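Local coordinates for nitroreductase family protein (Sphingopyxis sp., PDB 7DP2) that probably reduces nitro groups of dinitroaniline herbicides, using a bound flavin mononucleotide as cofactor and NADPH as electron donor, at residues A[139-144]-A[189-194]; A[68-73]-A[179-184]; A[55-60]-A[134-139]. The protein carries 1 engineered substitution. All blocks are in the same frame, centred on the assembly; numbering follows the deposited sequence.

Contact 1 of 3, residues A[139-144]-A[189-194]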
ATOM      1  N   PHE A 139      12.703   5.749  -6.938  1.00 49.84           N
ATOM      2  CA  PHE A 139      11.584   6.218  -7.720  1.00 43.03           C
ATOM      3  C   PHE A 139      10.675   5.050  -8.098  1.00 43.26           C
ATOM      4  O   PHE A 139      11.052   4.162  -8.885  1.00 45.34           O
ATOM      5  CB  PHE A 139      12.090   6.966  -8.952  1.00 42.75           C
ATOM      6  CG  PHE A 139      12.662   8.323  -8.628  1.00 46.86           C
ATOM      7  CD1 PHE A 139      11.822   9.358  -8.227  1.00 44.70           C
ATOM      8  CD2 PHE A 139      14.032   8.563  -8.695  1.00 45.19           C
ATOM      9  CE1 PHE A 139      12.339  10.618  -7.916  1.00 50.63           C
ATOM     10  CE2 PHE A 139      14.555   9.813  -8.384  1.00 49.51           C
ATOM     11  CZ  PHE A 139      13.705  10.847  -7.986  1.00 45.80           C
ATOM     12  N   LEU A 140       9.481   5.059  -7.505  1.00 37.63           N
ATOM     13  CA  LEU A 140       8.466   4.034  -7.754  1.00 38.76           C
ATOM     14  C   LEU A 140       7.549   4.467  -8.875  1.00 40.12           C
ATOM     15  O   LEU A 140       6.962   5.538  -8.834  1.00 51.44           O
ATOM     16  CB  LEU A 140       7.660   3.737  -6.483  1.00 44.63           C
ATOM     17  CG  LEU A 140       6.401   2.852  -6.513  1.00 44.40           C
ATOM     18  CD1 LEU A 140       6.648   1.509  -7.214  1.00 39.37           C
ATOM     19  CD2 LEU A 140       5.920   2.592  -5.096  1.00 35.89           C
ATOM     20  N   HIS A 141       7.462   3.639  -9.899  1.00 44.48           N
ATOM     21  CA  HIS A 141       6.641   3.940 -11.059  1.00 48.09           C
ATOM     22  C   HIS A 141       6.004   2.679 -11.619  1.00 53.70           C
ATOM     23  O   HIS A 141       6.309   1.570 -11.169  1.00 63.48           O
ATOM     24  CB  HIS A 141       7.486   4.626 -12.120  1.00 40.75           C
ATOM     25  CG  HIS A 141       8.735   3.886 -12.452  1.00 39.58           C
ATOM     26  ND1 HIS A 141       8.830   3.016 -13.510  1.00 41.20           N
ATOM     27  CD2 HIS A 141       9.968   3.902 -11.868  1.00 51.01           C
ATOM     28  CE1 HIS A 141      10.058   2.521 -13.574  1.00 43.52           C
ATOM     29  NE2 HIS A 141      10.764   3.052 -12.586  1.00 49.57           N
ATOM     30  N   CYS A 142       5.106   2.846 -12.584  1.00 49.76           N
ATOM     31  CA  CYS A 142       4.481   1.698 -13.257  1.00 50.81           C
ATOM     32  C   CYS A 142       3.964   2.107 -14.614  1.00 48.15           C
ATOM     33  O   CYS A 142       4.049   3.276 -14.991  1.00 45.42           O
ATOM     34  CB  CYS A 142       3.339   1.105 -12.433  1.00 52.32           C
ATOM     35  SG  CYS A 142       1.917   2.215 -12.185  1.00 54.20           S
ATOM     36  N   SER A 143       3.428   1.139 -15.352  1.00 48.72           N
ATOM     37  CA  SER A 143       2.864   1.440 -16.650  1.00 48.97           C
ATOM     38  C   SER A 143       1.576   2.225 -16.465  1.00 59.52           C
ATOM     39  O   SER A 143       0.841   2.025 -15.479  1.00 52.38           O
ATOM     40  CB  SER A 143       2.575   0.172 -17.461  1.00 55.11           C
ATOM     41  OG  SER A 143       1.910   0.506 -18.681  1.00 54.76           O
ATOM     42  N   ARG A 144       1.320   3.121 -17.422  1.00 58.38           N
ATOM     43  CA  ARG A 144       0.134   3.961 -17.418  1.00 56.44           C
ATOM     44  C   ARG A 144      -1.133   3.123 -17.659  1.00 60.96           C
ATOM     45  O   ARG A 144      -2.241   3.646 -17.560  1.00 64.76           O
ATOM     46  CB  ARG A 144       0.273   5.085 -18.445  1.00 54.83           C
ATOM     47  CG  ARG A 144       1.316   6.159 -18.048  1.00 52.93           C
ATOM     48  CD  ARG A 144       1.358   7.385 -19.023  1.00 60.55           C
ATOM     49  NE  ARG A 144       0.963   8.623 -18.338  1.00 59.67           N
ATOM     50  CZ  ARG A 144       1.783   9.436 -17.676  1.00 56.15           C
ATOM     51  NH1 ARG A 144       3.083   9.183 -17.633  1.00 55.79           N
ATOM     52  NH2 ARG A 144       1.306  10.520 -17.063  1.00 59.16           N
ATOM     53  N   LEU A 189      15.687  10.106 -15.687  1.00 80.55           N
ATOM     54  CA  LEU A 189      15.792   8.677 -15.446  1.00 74.62           C
ATOM     55  C   LEU A 189      15.782   7.859 -16.722  1.00 74.64           C
ATOM     56  O   LEU A 189      16.249   6.719 -16.736  1.00 73.77           O
ATOM     57  CB  LEU A 189      14.642   8.228 -14.546  1.00 66.91           C
ATOM     58  CG  LEU A 189      14.945   8.025 -13.063  1.00 60.61           C
ATOM     59  CD1 LEU A 189      15.943   9.038 -12.533  1.00 53.49           C
ATOM     60  CD2 LEU A 189      13.649   7.984 -12.244  1.00 62.11           C
ATOM     61  N   GLY A 190      15.220   8.429 -17.784  1.00 70.97           N
ATOM     62  CA  GLY A 190      15.161   7.742 -19.059  1.00 70.72           C
ATOM     63  C   GLY A 190      13.999   6.778 -19.250  1.00 68.36           C
ATOM     64  O   GLY A 190      14.082   5.884 -20.093  1.00 72.59           O
ATOM     65  N   LEU A 191      12.921   6.940 -18.483  1.00 69.87           N
ATOM     66  CA  LEU A 191      11.706   6.159 -18.729  1.00 70.53           C
ATOM     67  C   LEU A 191      10.841   6.856 -19.784  1.00 71.70           C
ATOM     68  O   LEU A 191      10.846   8.082 -19.904  1.00 78.86           O
ATOM     69  CB  LEU A 191      10.889   5.928 -17.446  1.00 71.25           C
ATOM     70  CG  LEU A 191      11.385   5.111 -16.236  1.00 66.80           C
ATOM     71  CD1 LEU A 191      12.342   3.973 -16.638  1.00 50.60           C
ATOM     72  CD2 LEU A 191      12.011   5.998 -15.212  1.00 56.96           C
ATOM     73  N   GLY A 192      10.086   6.074 -20.543  1.00 69.90           N
ATOM     74  CA  GLY A 192       9.265   6.626 -21.606  1.00 70.39           C
ATOM     75  C   GLY A 192       7.936   7.088 -21.061  1.00 74.69           C
ATOM     76  O   GLY A 192       7.695   6.977 -19.854  1.00 80.27           O
ATOM     77  N   ASP A 193       7.056   7.583 -21.929  1.00 70.41           N
ATOM     78  CA  ASP A 193       5.772   8.083 -21.445  1.00 72.95           C
ATOM     79  C   ASP A 193       4.706   7.001 -21.466  1.00 71.37           C
ATOM     80  O   ASP A 193       3.515   7.291 -21.371  1.00 74.28           O
ATOM     81  CB  ASP A 193       5.317   9.276 -22.287  1.00 85.62           C
ATOM     82  CG  ASP A 193       6.240  10.474 -22.144  1.00 95.11           C
ATOM     83  OD1 ASP A 193       6.754  10.713 -21.030  1.00 97.56           O
ATOM     84  OD2 ASP A 193       6.467  11.167 -23.154  1.00 98.49           O
ATOM     85  N   ASP A 194       5.153   5.750 -21.555  1.00 69.84           N
ATOM     86  CA  ASP A 194       4.325   4.601 -21.226  1.00 62.33           C
ATOM     87  C   ASP A 194       4.326   4.422 -19.709  1.00 59.52           C
ATOM     88  O   ASP A 194       3.488   3.707 -19.162  1.00 60.20           O
ATOM     89  CB  ASP A 194       4.834   3.341 -21.915  1.00 62.60           C
ATOM     90  CG  ASP A 194       6.204   2.928 -21.424  1.00 78.00           C
ATOM     91  OD1 ASP A 194       7.192   3.602 -21.783  1.00 78.84           O
ATOM     92  OD2 ASP A 194       6.294   1.939 -20.662  1.00 85.72           O
TER
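Leu-191 and His-141 reach for each other from opposite directions. The branch carbon CG of Leu-191 sits over one face of the His-141 imidazole, 4.3 Å from the ring centroid, displaced toward the rim on the CE1 side. This is a CH-pi contact. CG of His-141 stands between the backbone N and the carbonyl carbon (chi1 52°), which brings the ring over toward the loop. Both ring nitrogens are engaged, ND1 with Gln-195 and NE2 with Thr-56, so the ring's rotation is fixed while Leu-191 packs on it. At the start of both segments, Leu-189 meets Phe-139 at a slant. Leu-189 CD2 lies 3.6 Å from Phe-139 CD2 and also nears CG and CB of the phenylalanine. The loop 189-194 joins helix 182-189 to strand 195-204 and runs roughly alongside strand 136-143. Gly-190, with positive phi, is the C-prime residue of the Schellman motif that ends this helix. At the other end the contact becomes polar and more exposed. Arg-144 N donates to Asp-194 O at 2.8 Å, with an N-H...O angle of 162°. Asp-194 O also lies 3.4 Å from Ser-143 CA, a CA-H...O contact. The Arg-144 chain then runs on beside residue 193, with Arg-144 CD 3.2 Å from Asp-193 O. The Asp-193 carboxylate forms its salt bridge with Arg-186, within the preceding helix.

Contact 2 of 3, residues A[68-73]-A[179-184]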
ATOM      1  N   ASP A  68      19.114  18.581  -9.734  1.00 72.00           N
ATOM      2  CA  ASP A  68      19.402  19.796 -10.481  1.00 72.83           C
ATOM      3  C   ASP A  68      18.348  20.062 -11.538  1.00 72.35           C
ATOM      4  O   ASP A  68      17.943  21.210 -11.761  1.00 67.28           O
ATOM      5  CB  ASP A  68      20.769  19.695 -11.143  1.00 73.95           C
ATOM      6  CG  ASP A  68      21.881  19.560 -10.138  1.00 88.67           C
ATOM      7  OD1 ASP A  68      21.603  19.735  -8.930  1.00 88.43           O
ATOM      8  OD2 ASP A  68      23.028  19.276 -10.551  1.00 96.45           O
ATOM      9  N   ALA A  69      17.911  18.990 -12.198  1.00 68.27           N
ATOM     10  CA  ALA A  69      17.024  19.153 -13.337  1.00 67.93           C
ATOM     11  C   ALA A  69      15.687  19.638 -12.848  1.00 62.37           C
ATOM     12  O   ALA A  69      15.051  20.486 -13.478  1.00 67.47           O
ATOM     13  CB  ALA A  69      16.891  17.870 -14.105  1.00 62.86           C
ATOM     14  N   VAL A  70      15.290  19.109 -11.699  1.00 59.70           N
ATOM     15  CA  VAL A  70      14.048  19.483 -11.045  1.00 63.57           C
ATOM     16  C   VAL A  70      14.177  20.861 -10.394  1.00 63.83           C
ATOM     17  O   VAL A  70      13.233  21.651 -10.407  1.00 62.26           O
ATOM     18  CB  VAL A  70      13.621  18.403 -10.006  1.00 56.55           C
ATOM     19  CG1 VAL A  70      12.686  18.960  -8.941  1.00 54.26           C
ATOM     20  CG2 VAL A  70      12.973  17.236 -10.723  1.00 56.20           C
ATOM     21  N   ALA A  71      15.344  21.137  -9.824  1.00 61.84           N
ATOM     22  CA  ALA A  71      15.619  22.451  -9.264  1.00 65.32           C
ATOM     23  C   ALA A  71      15.433  23.524 -10.320  1.00 67.37           C
ATOM     24  O   ALA A  71      14.954  24.610 -10.019  1.00 70.64           O
ATOM     25  CB  ALA A  71      17.025  22.510  -8.691  1.00 66.68           C
ATOM     26  N   ALA A  72      15.814  23.195 -11.555  1.00 67.99           N
ATOM     27  CA  ALA A  72      15.668  24.101 -12.692  1.00 71.12           C
ATOM     28  C   ALA A  72      14.201  24.386 -13.038  1.00 70.28           C
ATOM     29  O   ALA A  72      13.896  25.375 -13.692  1.00 73.02           O
ATOM     30  CB  ALA A  72      16.394  23.537 -13.898  1.00 71.97           C
ATOM     31  N   ARG A  73      13.302  23.495 -12.638  1.00 67.02           N
ATOM     32  CA  ARG A  73      11.886  23.763 -12.834  1.00 66.71           C
ATOM     33  C   ARG A  73      11.308  24.453 -11.616  1.00 66.67           C
ATOM     34  O   ARG A  73      10.294  25.139 -11.698  1.00 77.75           O
ATOM     35  CB  ARG A  73      11.098  22.491 -13.131  1.00 63.76           C
ATOM     36  CG  ARG A  73      11.587  21.721 -14.322  1.00 64.03           C
ATOM     37  CD  ARG A  73      10.428  21.468 -15.276  1.00 64.21           C
ATOM     38  NE  ARG A  73      10.427  22.416 -16.374  1.00 67.89           N
ATOM     39  CZ  ARG A  73       9.361  22.732 -17.091  1.00 69.35           C
ATOM     40  NH1 ARG A  73       8.194  22.177 -16.831  1.00 67.41           N
ATOM     41  NH2 ARG A  73       9.463  23.616 -18.070  1.00 90.70           N
ATOM     42  N   ALA A 179       6.273  13.895  -8.021  1.00 46.95           N
ATOM     43  CA  ALA A 179       5.207  13.795  -9.030  1.00 46.19           C
ATOM     44  C   ALA A 179       4.792  15.185  -9.552  1.00 46.84           C
ATOM     45  O   ALA A 179       4.223  15.303 -10.633  1.00 56.55           O
ATOM     46  CB  ALA A 179       3.996  13.043  -8.472  1.00 42.69           C
ATOM     47  N   MET A 180       5.092  16.230  -8.782  1.00 45.84           N
ATOM     48  CA  MET A 180       4.932  17.614  -9.242  1.00 51.95           C
ATOM     49  C   MET A 180       5.750  17.904 -10.493  1.00 50.21           C
ATOM     50  O   MET A 180       5.518  18.915 -11.158  1.00 52.75           O
ATOM     51  CB  MET A 180       5.339  18.618  -8.157  1.00 58.66           C
ATOM     52  CG  MET A 180       4.484  18.579  -6.918  1.00 61.61           C
ATOM     53  SD  MET A 180       2.793  18.923  -7.364  1.00 92.86           S
ATOM     54  CE  MET A 180       2.974  20.535  -8.112  1.00 73.26           C
ATOM     55  N   TYR A 181       6.732  17.048 -10.778  1.00 49.08           N
ATOM     56  CA  TYR A 181       7.587  17.204 -11.953  1.00 50.80           C
ATOM     57  C   TYR A 181       7.830  15.871 -12.656  1.00 50.27           C
ATOM     58  O   TYR A 181       8.930  15.617 -13.139  1.00 53.47           O
ATOM     59  CB  TYR A 181       8.937  17.850 -11.561  1.00 51.94           C
ATOM     60  CG  TYR A 181       8.765  19.092 -10.719  1.00 56.47           C
ATOM     61  CD1 TYR A 181       8.516  20.343 -11.303  1.00 56.13           C
ATOM     62  CD2 TYR A 181       8.799  19.010  -9.344  1.00 51.97           C
ATOM     63  CE1 TYR A 181       8.330  21.458 -10.532  1.00 57.65           C
ATOM     64  CE2 TYR A 181       8.605  20.112  -8.571  1.00 53.53           C
ATOM     65  CZ  TYR A 181       8.374  21.337  -9.160  1.00 56.37           C
ATOM     66  OH  TYR A 181       8.208  22.429  -8.343  1.00 58.27           O
ATOM     67  N   GLY A 182       6.802  15.027 -12.721  1.00 52.06           N
ATOM     68  CA  GLY A 182       6.957  13.682 -13.248  1.00 47.12           C
ATOM     69  C   GLY A 182       7.740  13.575 -14.545  1.00 51.90           C
ATOM     70  O   GLY A 182       8.664  12.781 -14.638  1.00 56.45           O
ATOM     71  N   ALA A 183       7.416  14.418 -15.521  1.00 51.91           N
ATOM     72  CA  ALA A 183       8.065  14.370 -16.829  1.00 54.36           C
ATOM     73  C   ALA A 183       9.554  14.639 -16.753  1.00 60.44           C
ATOM     74  O   ALA A 183      10.344  13.968 -17.420  1.00 59.84           O
ATOM     75  CB  ALA A 183       7.415  15.348 -17.773  1.00 57.32           C
ATOM     76  N   THR A 184       9.931  15.656 -15.986  1.00 58.18           N
ATOM     77  CA  THR A 184      11.344  15.972 -15.786  1.00 56.44           C
ATOM     78  C   THR A 184      12.063  14.796 -15.123  1.00 60.19           C
ATOM     79  O   THR A 184      13.179  14.413 -15.505  1.00 55.69           O
ATOM     80  CB  THR A 184      11.553  17.217 -14.899  1.00 56.94           C
ATOM     81  OG1 THR A 184      11.040  18.380 -15.551  1.00 59.43           O
ATOM     82  CG2 THR A 184      13.027  17.413 -14.621  1.00 58.12           C
TER
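Residues 68-73 of helix 60-74 come up against the start of helix 182-189, with Val-70 and Thr-184 the nearest backbone pair at 6.5 Å between CA atoms, and Tyr-181 at the N-cap position just before that second helix. Val-70 divides its two methyls between the partners. Val-70 CG1 lies 3.9 Å from Tyr-181 CD2, and the two side chains cross at about a right angle. Val-70 CG2 lies 3.9 Å from Thr-184 CG2. Arg-73 CB approaches the Tyr-181 ring obliquely on the CD1 side, 3.8 Å from Tyr-181 CD1. Thr-184 turns its methyl, anti to the backbone N, toward Ala-69, with Ala-69 CB 3.9 Å from Thr-184 CG2. Its hydroxyl heads for the Arg-73 chain, with Thr-184 OG1 3.2 Å from Arg-73 CD. That oxygen is hydrogen-bonded to Gln-82; toward Arg-73 it meets the methylenes CG and CD. Bends along the Arg-73 chain carry it past the threonine. A glycine in place of Thr-184 would probably leave Gln-82 without its hydroxyl mate and open a gap beside Val-70 and Ala-69. The contact is buried and joins helix 60-74 to helix 182-189. Val-70 on Val-185 and Ala-69 on Glu-188 continue it along the latter. Phe-81 and Ile-87, in loops, pack against Met-180 of segment 179-184.

Contact 3 of 3, residues A[55-60]-A[134-139]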
ATOM      1  N   ALA A  55      10.867  -0.056  -9.994  1.00 41.67           N
ATOM      2  CA  ALA A  55      11.668   0.857  -9.213  1.00 46.54           C
ATOM      3  C   ALA A  55      12.981   1.217  -9.877  1.00 56.76           C
ATOM      4  O   ALA A  55      13.759   0.345 -10.288  1.00 57.77           O
ATOM      5  CB  ALA A  55      11.913   0.262  -7.842  1.00 37.34           C
ATOM      6  N   THR A  56      13.220   2.518  -9.974  1.00 41.05           N
ATOM      7  CA  THR A  56      14.524   3.020 -10.366  1.00 50.87           C
ATOM      8  C   THR A  56      15.244   3.618  -9.156  1.00 45.33           C
ATOM      9  O   THR A  56      14.739   4.527  -8.520  1.00 44.00           O
ATOM     10  CB  THR A  56      14.400   4.071 -11.473  1.00 56.66           C
ATOM     11  OG1 THR A  56      13.661   3.511 -12.564  1.00 59.27           O
ATOM     12  CG2 THR A  56      15.779   4.499 -11.951  1.00 52.90           C
ATOM     13  N   VAL A  57      16.425   3.101  -8.840  1.00 48.10           N
ATOM     14  CA  VAL A  57      17.148   3.545  -7.651  1.00 57.32           C
ATOM     15  C   VAL A  57      18.378   4.347  -8.021  1.00 63.31           C
ATOM     16  O   VAL A  57      19.284   3.833  -8.680  1.00 64.45           O
ATOM     17  CB  VAL A  57      17.601   2.353  -6.795  1.00 58.01           C
ATOM     18  CG1 VAL A  57      18.279   2.839  -5.545  1.00 52.89           C
ATOM     19  CG2 VAL A  57      16.423   1.497  -6.453  1.00 55.93           C
ATOM     20  N   VAL A  58      18.436   5.595  -7.571  1.00 60.73           N
ATOM     21  CA  VAL A  58      19.542   6.450  -7.977  1.00 61.35           C
ATOM     22  C   VAL A  58      20.335   7.001  -6.799  1.00 66.29           C
ATOM     23  O   VAL A  58      19.785   7.358  -5.756  1.00 66.64           O
ATOM     24  CB  VAL A  58      19.040   7.607  -8.862  1.00 62.06           C
ATOM     25  CG1 VAL A  58      18.343   7.059 -10.108  1.00 50.76           C
ATOM     26  CG2 VAL A  58      18.111   8.506  -8.082  1.00 62.50           C
ATOM     27  N   THR A  59      21.646   7.088  -6.993  1.00 69.92           N
ATOM     28  CA  THR A  59      22.514   7.675  -5.995  1.00 66.45           C
ATOM     29  C   THR A  59      23.599   8.481  -6.685  1.00 69.12           C
ATOM     30  O   THR A  59      23.623   8.556  -7.914  1.00 69.18           O
ATOM     31  CB  THR A  59      23.169   6.611  -5.119  1.00 69.19           C
ATOM     32  OG1 THR A  59      23.747   7.230  -3.962  1.00 67.33           O
ATOM     33  CG2 THR A  59      24.252   5.878  -5.905  1.00 61.97           C
ATOM     34  N   GLY A  60      24.488   9.079  -5.894  1.00 70.50           N
ATOM     35  CA  GLY A  60      25.604   9.816  -6.436  1.00 76.68           C
ATOM     36  C   GLY A  60      25.107  10.944  -7.312  1.00 80.20           C
ATOM     37  O   GLY A  60      24.249  11.739  -6.910  1.00 80.09           O
ATOM     38  N   ALA A 134      19.139  12.460   1.819  1.00 59.55           N
ATOM     39  CA  ALA A 134      19.376  11.018   1.720  1.00 56.00           C
ATOM     40  C   ALA A 134      20.334  10.745   0.561  1.00 60.21           C
ATOM     41  O   ALA A 134      20.306  11.466  -0.438  1.00 58.84           O
ATOM     42  CB  ALA A 134      18.064  10.260   1.543  1.00 51.01           C
ATOM     43  N   PRO A 135      21.204   9.721   0.696  1.00 65.67           N
ATOM     44  CA  PRO A 135      22.195   9.352  -0.332  1.00 58.41           C
ATOM     45  C   PRO A 135      21.601   8.578  -1.510  1.00 55.90           C
ATOM     46  O   PRO A 135      22.198   8.500  -2.581  1.00 60.45           O
ATOM     47  CB  PRO A 135      23.180   8.478   0.440  1.00 60.86           C
ATOM     48  CG  PRO A 135      22.325   7.819   1.480  1.00 60.68           C
ATOM     49  CD  PRO A 135      21.346   8.891   1.907  1.00 63.06           C
ATOM     50  N   VAL A 136      20.445   7.976  -1.283  1.00 52.83           N
ATOM     51  CA  VAL A 136      19.784   7.174  -2.286  1.00 50.62           C
ATOM     52  C   VAL A 136      18.336   7.590  -2.383  1.00 62.29           C
ATOM     53  O   VAL A 136      17.665   7.780  -1.371  1.00 65.35           O
ATOM     54  CB  VAL A 136      19.878   5.687  -1.966  1.00 52.91           C
ATOM     55  CG1 VAL A 136      18.906   4.897  -2.816  1.00 50.54           C
ATOM     56  CG2 VAL A 136      21.316   5.196  -2.141  1.00 53.56           C
ATOM     57  N   MET A 137      17.860   7.743  -3.607  1.00 58.58           N
ATOM     58  CA  MET A 137      16.473   8.064  -3.841  1.00 56.81           C
ATOM     59  C   MET A 137      15.822   6.977  -4.687  1.00 53.87           C
ATOM     60  O   MET A 137      16.335   6.605  -5.742  1.00 48.84           O
ATOM     61  CB  MET A 137      16.331   9.434  -4.516  1.00 45.17           C
ATOM     62  CG  MET A 137      14.939   9.658  -5.057  1.00 43.20           C
ATOM     63  SD  MET A 137      13.629   9.687  -3.814  1.00 53.63           S
ATOM     64  CE  MET A 137      14.190  11.052  -2.802  1.00 43.28           C
ATOM     65  N   LEU A 138      14.709   6.446  -4.190  1.00 50.25           N
ATOM     66  CA  LEU A 138      13.969   5.417  -4.908  1.00 47.15           C
ATOM     67  C   LEU A 138      12.796   6.040  -5.653  1.00 49.00           C
ATOM     68  O   LEU A 138      11.970   6.725  -5.072  1.00 43.29           O
ATOM     69  CB  LEU A 138      13.453   4.339  -3.949  1.00 44.78           C
ATOM     70  CG  LEU A 138      12.531   3.307  -4.618  1.00 46.54           C
ATOM     71  CD1 LEU A 138      13.297   2.195  -5.231  1.00 44.81           C
ATOM     72  CD2 LEU A 138      11.519   2.760  -3.680  1.00 55.11           C
ATOM     73  N   PHE A 139      12.703   5.749  -6.938  1.00 49.84           N
ATOM     74  CA  PHE A 139      11.584   6.218  -7.720  1.00 43.03           C
ATOM     75  C   PHE A 139      10.675   5.050  -8.098  1.00 43.26           C
ATOM     76  O   PHE A 139      11.052   4.162  -8.885  1.00 45.34           O
ATOM     77  CB  PHE A 139      12.090   6.966  -8.952  1.00 42.75           C
ATOM     78  CG  PHE A 139      12.662   8.323  -8.628  1.00 46.86           C
ATOM     79  CD1 PHE A 139      11.822   9.358  -8.227  1.00 44.70           C
ATOM     80  CD2 PHE A 139      14.032   8.563  -8.695  1.00 45.19           C
ATOM     81  CE1 PHE A 139      12.339  10.618  -7.916  1.00 50.63           C
ATOM     82  CE2 PHE A 139      14.555   9.813  -8.384  1.00 49.51           C
ATOM     83  CZ  PHE A 139      13.705  10.847  -7.986  1.00 45.80           C
TER
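Thr-56 and Phe-139 exchange two backbone hydrogen bonds, N to O each way, both 2.9 Å. Val-58 and Met-137 are paired in the same way, with Val-58 N to Met-137 O at 3.0 Å and almost straight (179°). These are the hydrogen-bonded pairs of an antiparallel ladder. Val-57 with Leu-138 is the non-hydrogen-bonded pair between them. The strands run at 162° to each other. Ala-55 CA and Val-136 CA add CA-H...O contacts to Phe-139 O and Val-58 O. Beyond these pairs, Thr-59 OG1 lies beside Pro-135 O, at a spacing too short to trust, so this bond is doubtful.

Apolar contacts occupy both faces. On the face of Val-57, Val-136 and Leu-138, the two methyls of Val-57 part. Val-57 CG1, anti to the backbone N (chi1 -177°), meets Val-136 CG1 at 3.5 Å. Val-57 CG2 meets Leu-138 CD1 at 3.4 Å. Leu-138 CD1 also touches Ala-55 CB, 3.5 Å away. On the other face, Val-58 CG2 comes to the edge of the Phe-139 ring, 3.8 Å from Phe-139 CE2, with the two side chains crossing at a slant. Met-137 CG lies over one face of that ring, offset toward the rim. The methionine chain curls and carries its tip away from strand 54-59. Trp-178 meets the phenyl ring edge-to-face, and Val-66 of helix 60-74 packs on it.

Residues 55-58 also pair in a parallel ladder with a strand of the second subunit, where Ile-226 of that subunit packs on Ala-55 and Val-57. Strand 54-59 is thus outermost in its own chain but not in the dimer. A central antiparallel sheet extended by the partner's C-terminal strand is characteristic of the dimeric FMN-dependent nitroreductase fold.

Contacts 2 and 3 are buried, while contact 1 runs from the core to an exposed end. Contacts 1 and 3 share Phe-139 and strand 136-143. They touch directly, through the histidine of contact 1 and a threonine of contact 3, and through packing of Leu-189 on strand 54-59. Contact 2 touches neither, but it uses helix 60-74, which follows strand 54-59 of contact 3, and the start of helix 182-189, whose end opens contact 1. Their chemistry differs accordingly. Contact 3 is a backbone ladder inside the sheet, contact 2 is almost wholly side-chain packing between helices, and contact 1 is a loop laid on a strand, held by packing and one backbone bond.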